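TonB-dependent siderophore receptor (Pseudomonas aeruginosa 39016, PDB 5NEC) probably takes up ferric siderophores across the outer membrane in a TonB-dependent manner, and may likewise admit siderophore-drug conjugates. Local coordinates at residues A[425-439]-A[451-465]. Sequence-based numbering, arbitrary orientation.
Sequences PLNTVGTTKAIYAFD and IGARFDSFETTAKNH
Strands 426-439 and 451-464 run antiparallel, with axes 4.6 Å apart at closest, and hydrogen-bond without a bulge from the Asn427-Lys463 pair to Asp439-Ile451; beyond them His465 N donates to Pro425 O. The two are neighbouring staves of the receptor's β-barrel, joined as a hairpin, and alternate residues face its interior. On the face carrying Tyr436 and Arg454, guanidinium and phenol planes are nearly parallel (9°), but the side chains cross obliquely and touch through Arg454 CG, 3.8 Å from Tyr436 CB. The extended arginine chain, its CG anti to the backbone N (chi1 -162°), carries NH2 past the small side chain of Ala434. Arg454 NE reaches Asp456 OD2 at 2.9 Å, on the syn side of the carboxylate, in a salt bridge whose N-H...O hydrogen bond is bent (137°), while NH2 pairs with Glu366 of strand 357-379. On the same face, toward Pro425, Thr432 CG2 meets the Phe458 ring edge 3.4 Å from CD1; toward Asp439, the Phe438 ring turns its edge to Gly452, CD1 standing 3.8 Å from CA. On the other face Ile435 CG2 touches Phe455 CB at 4.0 Å, and the Phe455 ring meets that of Trp480. Two carboxylates thus probably stabilise the buried charge of Arg454 and limit its rotation, whereas Ile435, Phe455, Ala437, Ala453 and Ile451 form an outer apolar patch consistent with lipid contact, the Pro425 end of that face being more polar.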
loop_
_atom_site.group_PDB
_atom_site.type_symbol
_atom_site.label_atom_id
_atom_site.label_comp_id
_atom_site.label_asym_id
_atom_site.label_seq_id
_atom_site.Cartn_x
_atom_site.Cartn_y
_atom_site.Cartn_z
ATOM N N PRO A 425 -25.354 -14.151 1.018
ATOM C CA PRO A 425 -23.938 -13.921 1.215
ATOM C C PRO A 425 -23.096 -15.143 1.581
ATOM O O PRO A 425 -23.628 -16.135 2.036
ATOM C CB PRO A 425 -23.923 -12.943 2.394
ATOM C CG PRO A 425 -25.101 -13.334 3.185
ATOM C CD PRO A 425 -26.133 -13.806 2.220
ATOM N N LEU A 426 -21.782 -15.026 1.401
ATOM C CA LEU A 426 -20.834 -15.949 2.015
ATOM C C LEU A 426 -20.381 -15.275 3.303
ATOM O O LEU A 426 -19.812 -14.175 3.254
ATOM C CB LEU A 426 -19.636 -16.224 1.099
ATOM C CG LEU A 426 -18.442 -17.001 1.667
ATOM C CD1 LEU A 426 -18.844 -18.414 2.063
ATOM C CD2 LEU A 426 -17.339 -17.036 0.608
ATOM N N ASN A 427 -20.660 -15.915 4.440
ATOM C CA ASN A 427 -20.344 -15.382 5.756
ATOM C C ASN A 427 -19.249 -16.210 6.389
ATOM O O ASN A 427 -19.413 -17.405 6.561
ATOM C CB ASN A 427 -21.559 -15.445 6.671
ATOM C CG ASN A 427 -22.666 -14.506 6.249
ATOM O OD1 ASN A 427 -22.459 -13.526 5.524
ATOM N ND2 ASN A 427 -23.870 -14.812 6.696
ATOM N N THR A 428 -18.154 -15.574 6.768
ATOM C CA THR A 428 -16.998 -16.264 7.294
ATOM C C THR A 428 -16.607 -15.718 8.671
ATOM O O THR A 428 -16.538 -14.504 8.855
ATOM C CB THR A 428 -15.804 -16.096 6.337
ATOM O OG1 THR A 428 -16.220 -16.384 4.988
ATOM C CG2 THR A 428 -14.641 -17.015 6.748
ATOM N N VAL A 429 -16.356 -16.616 9.622
ATOM C CA VAL A 429 -15.869 -16.249 10.950
ATOM C C VAL A 429 -14.494 -16.893 11.150
ATOM O O VAL A 429 -14.388 -18.120 11.147
ATOM C CB VAL A 429 -16.850 -16.700 12.052
ATOM C CG1 VAL A 429 -16.280 -16.421 13.441
ATOM C CG2 VAL A 429 -18.199 -16.002 11.866
ATOM N N GLY A 430 -13.459 -16.062 11.323
ATOM C CA GLY A 430 -12.058 -16.519 11.525
ATOM C C GLY A 430 -11.499 -16.180 12.903
ATOM O O GLY A 430 -11.767 -15.115 13.422
ATOM N N THR A 431 -10.739 -17.105 13.487
ATOM C CA THR A 431 -10.059 -16.926 14.780
ATOM C C THR A 431 -8.576 -17.147 14.545
ATOM O O THR A 431 -8.207 -18.053 13.793
ATOM C CB THR A 431 -10.556 -17.958 15.816
ATOM O OG1 THR A 431 -11.855 -17.587 16.251
ATOM C CG2 THR A 431 -9.656 -18.051 17.051
ATOM N N THR A 432 -7.732 -16.321 15.169
ATOM C CA THR A 432 -6.287 -16.551 15.180
ATOM C C THR A 432 -5.750 -16.468 16.611
ATOM O O THR A 432 -6.235 -15.689 17.416
ATOM C CB THR A 432 -5.512 -15.532 14.319
ATOM O OG1 THR A 432 -5.719 -14.229 14.851
ATOM C CG2 THR A 432 -5.909 -15.562 12.867
ATOM N N LYS A 433 -4.766 -17.300 16.914
ATOM C CA LYS A 433 -3.976 -17.208 18.125
ATOM C C LYS A 433 -2.542 -17.287 17.657
ATOM O O LYS A 433 -2.209 -18.181 16.874
ATOM C CB LYS A 433 -4.259 -18.392 19.042
ATOM C CG LYS A 433 -5.650 -18.403 19.650
ATOM C CD LYS A 433 -5.902 -19.692 20.425
ATOM C CE LYS A 433 -7.104 -19.561 21.356
ATOM N NZ LYS A 433 -7.511 -20.898 21.888
ATOM N N ALA A 434 -1.690 -16.365 18.098
ATOM C CA ALA A 434 -0.268 -16.424 17.735
ATOM C C ALA A 434 0.639 -16.160 18.922
ATOM O O ALA A 434 0.256 -15.481 19.866
ATOM C CB ALA A 434 0.045 -15.465 16.597
ATOM N N ILE A 435 1.846 -16.709 18.850
ATOM C CA ILE A 435 2.907 -16.424 19.802
ATOM C C ILE A 435 4.183 -16.153 19.012
ATOM O O ILE A 435 4.421 -16.779 17.989
ATOM C CB ILE A 435 3.060 -17.559 20.839
ATOM C CG1 ILE A 435 4.079 -17.172 21.916
ATOM C CG2 ILE A 435 3.458 -18.871 20.192
ATOM C CD1 ILE A 435 4.083 -18.101 23.121
ATOM N N TYR A 436 4.973 -15.180 19.460
ATOM C CA TYR A 436 6.222 -14.833 18.785
ATOM C C TYR A 436 7.305 -14.443 19.801
ATOM O O TYR A 436 7.011 -14.099 20.944
ATOM C CB TYR A 436 5.989 -13.714 17.757
ATOM C CG TYR A 436 5.991 -12.348 18.374
ATOM C CD1 TYR A 436 7.182 -11.614 18.482
ATOM C CD2 TYR A 436 4.816 -11.798 18.914
ATOM C CE1 TYR A 436 7.204 -10.367 19.097
ATOM C CE2 TYR A 436 4.823 -10.547 19.518
ATOM C CZ TYR A 436 6.024 -9.836 19.611
ATOM O OH TYR A 436 6.071 -8.598 20.203
ATOM N N ALA A 437 8.558 -14.506 19.364
ATOM C CA ALA A 437 9.699 -14.113 20.185
ATOM C C ALA A 437 10.793 -13.645 19.248
ATOM O O ALA A 437 11.076 -14.300 18.258
ATOM C CB ALA A 437 10.155 -15.280 21.030
ATOM N N PHE A 438 11.367 -12.489 19.529
ATOM C CA PHE A 438 12.456 -11.945 18.738
ATOM C C PHE A 438 13.574 -11.536 19.712
ATOM O O PHE A 438 13.286 -10.979 20.763
ATOM C CB PHE A 438 11.947 -10.761 17.887
ATOM C CG PHE A 438 12.966 -10.246 16.891
ATOM C CD1 PHE A 438 13.498 -11.097 15.903
ATOM C CD2 PHE A 438 13.426 -8.916 16.936
ATOM C CE1 PHE A 438 14.458 -10.636 14.992
ATOM C CE2 PHE A 438 14.373 -8.458 16.011
ATOM C CZ PHE A 438 14.888 -9.317 15.043
ATOM N N ASP A 439 14.829 -11.844 19.374
ATOM C CA ASP A 439 15.989 -11.470 20.192
ATOM C C ASP A 439 17.170 -11.035 19.328
ATOM O O ASP A 439 17.515 -11.717 18.382
ATOM C CB ASP A 439 16.419 -12.639 21.086
ATOM C CG ASP A 439 17.461 -12.231 22.155
ATOM O OD1 ASP A 439 17.626 -11.017 22.378
ATOM O OD2 ASP A 439 18.094 -13.120 22.779
ATOM N N ILE A 451 17.661 -13.752 16.104
ATOM C CA ILE A 451 16.836 -14.938 15.949
ATOM C C ILE A 451 15.393 -14.531 16.203
ATOM O O ILE A 451 15.126 -13.649 17.024
ATOM C CB ILE A 451 17.272 -16.087 16.873
ATOM C CG1 ILE A 451 17.290 -15.648 18.343
ATOM C CG2 ILE A 451 18.649 -16.582 16.448
ATOM C CD1 ILE A 451 17.600 -16.767 19.314
ATOM N N GLY A 452 14.469 -15.146 15.467
ATOM C CA GLY A 452 13.039 -14.861 15.591
ATOM C C GLY A 452 12.222 -16.097 15.253
ATOM O O GLY A 452 12.549 -16.828 14.316
ATOM N N ALA A 453 11.161 -16.332 16.010
ATOM C CA ALA A 453 10.210 -17.392 15.700
ATOM C C ALA A 453 8.777 -16.900 15.896
ATOM O O ALA A 453 8.523 -15.932 16.608
ATOM C CB ALA A 453 10.483 -18.641 16.536
ATOM N N ARG A 454 7.850 -17.583 15.233
ATOM C CA ARG A 454 6.424 -17.281 15.296
ATOM C C ARG A 454 5.604 -18.533 14.975
ATOM O O ARG A 454 5.912 -19.248 14.031
ATOM C CB ARG A 454 6.057 -16.162 14.316
ATOM C CG ARG A 454 4.723 -15.524 14.650
ATOM C CD ARG A 454 4.143 -14.712 13.510
ATOM N NE ARG A 454 2.810 -14.220 13.872
ATOM C CZ ARG A 454 2.558 -13.108 14.570
ATOM N NH1 ARG A 454 3.552 -12.297 14.986
ATOM N NH2 ARG A 454 1.283 -12.802 14.841
ATOM N N PHE A 455 4.577 -18.781 15.778
ATOM C CA PHE A 455 3.594 -19.842 15.566
ATOM C C PHE A 455 2.198 -19.215 15.509
ATOM O O PHE A 455 1.806 -18.523 16.439
ATOM C CB PHE A 455 3.651 -20.860 16.702
ATOM C CG PHE A 455 2.593 -21.920 16.612
ATOM C CD1 PHE A 455 2.612 -22.853 15.574
ATOM C CD2 PHE A 455 1.563 -21.978 17.552
ATOM C CE1 PHE A 455 1.640 -23.838 15.487
ATOM C CE2 PHE A 455 0.576 -22.957 17.464
ATOM C CZ PHE A 455 0.616 -23.888 16.427
ATOM N N ASP A 456 1.466 -19.454 14.414
ATOM C CA ASP A 456 0.085 -18.985 14.238
ATOM C C ASP A 456 -0.856 -20.165 14.131
ATOM O O ASP A 456 -0.558 -21.126 13.436
ATOM C CB ASP A 456 -0.068 -18.183 12.951
ATOM C CG ASP A 456 0.500 -16.793 13.055
ATOM O OD1 ASP A 456 -0.254 -15.886 13.474
ATOM O OD2 ASP A 456 1.694 -16.612 12.724
ATOM N N SER A 457 -2.003 -20.054 14.793
ATOM C CA SER A 457 -3.053 -21.061 14.772
ATOM C C SER A 457 -4.335 -20.386 14.269
ATOM O O SER A 457 -4.677 -19.301 14.721
ATOM C CB SER A 457 -3.215 -21.622 16.175
ATOM O OG SER A 457 -4.279 -22.532 16.244
ATOM N N PHE A 458 -5.014 -21.033 13.325
ATOM C CA PHE A 458 -6.120 -20.431 12.558
ATOM C C PHE A 458 -7.358 -21.362 12.574
ATOM O O PHE A 458 -7.210 -22.559 12.392
ATOM C CB PHE A 458 -5.602 -20.188 11.129
ATOM C CG PHE A 458 -6.477 -19.314 10.275
ATOM C CD1 PHE A 458 -6.887 -18.052 10.719
ATOM C CD2 PHE A 458 -6.853 -19.720 8.985
ATOM C CE1 PHE A 458 -7.682 -17.219 9.917
ATOM C CE2 PHE A 458 -7.642 -18.897 8.179
ATOM C CZ PHE A 458 -8.053 -17.642 8.643
ATOM N N GLU A 459 -8.551 -20.823 12.849
ATOM C CA GLU A 459 -9.831 -21.571 12.744
ATOM C C GLU A 459 -10.817 -20.736 11.970
ATOM O O GLU A 459 -11.019 -19.595 12.347
ATOM C CB GLU A 459 -10.478 -21.807 14.107
ATOM C CG GLU A 459 -9.685 -22.638 15.086
ATOM C CD GLU A 459 -10.516 -23.060 16.307
ATOM O OE1 GLU A 459 -11.681 -23.490 16.137
ATOM O OE2 GLU A 459 -10.002 -22.967 17.446
ATOM N N THR A 460 -11.434 -21.280 10.913
ATOM C CA THR A 460 -12.506 -20.576 10.174
ATOM C C THR A 460 -13.750 -21.425 9.982
ATOM O O THR A 460 -13.674 -22.631 9.870
ATOM C CB THR A 460 -12.085 -20.065 8.766
ATOM O OG1 THR A 460 -11.673 -21.165 7.956
ATOM C CG2 THR A 460 -10.966 -19.058 8.849
ATOM N N THR A 461 -14.895 -20.753 9.924
ATOM C CA THR A 461 -16.162 -21.355 9.556
ATOM C C THR A 461 -16.784 -20.468 8.514
ATOM O O THR A 461 -16.911 -19.282 8.728
ATOM C CB THR A 461 -17.080 -21.467 10.777
ATOM O OG1 THR A 461 -16.496 -22.392 11.691
ATOM C CG2 THR A 461 -18.461 -21.974 10.409
ATOM N N ALA A 462 -17.162 -21.048 7.384
ATOM C CA ALA A 462 -17.766 -20.303 6.277
ATOM C C ALA A 462 -19.161 -20.856 6.045
ATOM O O ALA A 462 -19.332 -22.071 5.890
ATOM C CB ALA A 462 -16.931 -20.440 5.012
ATOM N N LYS A 463 -20.154 -19.969 6.051
ATOM C CA LYS A 463 -21.516 -20.322 5.709
ATOM C C LYS A 463 -21.866 -19.658 4.397
ATOM O O LYS A 463 -21.856 -18.434 4.289
ATOM C CB LYS A 463 -22.482 -19.890 6.802
ATOM C CG LYS A 463 -22.407 -20.785 8.001
ATOM C CD LYS A 463 -23.129 -20.187 9.188
ATOM C CE LYS A 463 -22.879 -20.983 10.456
ATOM N NZ LYS A 463 -24.157 -21.236 11.189
ATOM N N ASN A 464 -22.180 -20.478 3.401
ATOM C CA ASN A 464 -22.484 -19.981 2.074
ATOM C C ASN A 464 -23.966 -20.116 1.790
ATOM O O ASN A 464 -24.467 -21.212 1.551
ATOM C CB ASN A 464 -21.688 -20.757 1.039
ATOM C CG ASN A 464 -21.831 -20.194 -0.351
ATOM O OD1 ASN A 464 -22.324 -19.087 -0.558
ATOM N ND2 ASN A 464 -21.406 -20.968 -1.321
ATOM N N HIS A 465 -24.652 -18.983 1.794
ATOM C CA HIS A 465 -26.074 -18.907 1.456
ATOM C C HIS A 465 -26.292 -18.747 -0.057
ATOM O O HIS A 465 -27.443 -18.658 -0.502
ATOM C CB HIS A 465 -26.742 -17.761 2.258
ATOM C CG HIS A 465 -26.557 -17.898 3.745
ATOM N ND1 HIS A 465 -27.270 -18.799 4.513
ATOM C CD2 HIS A 465 -25.692 -17.292 4.587
ATOM C CE1 HIS A 465 -26.861 -18.734 5.763
ATOM N NE2 HIS A 465 -25.912 -17.818 5.838
#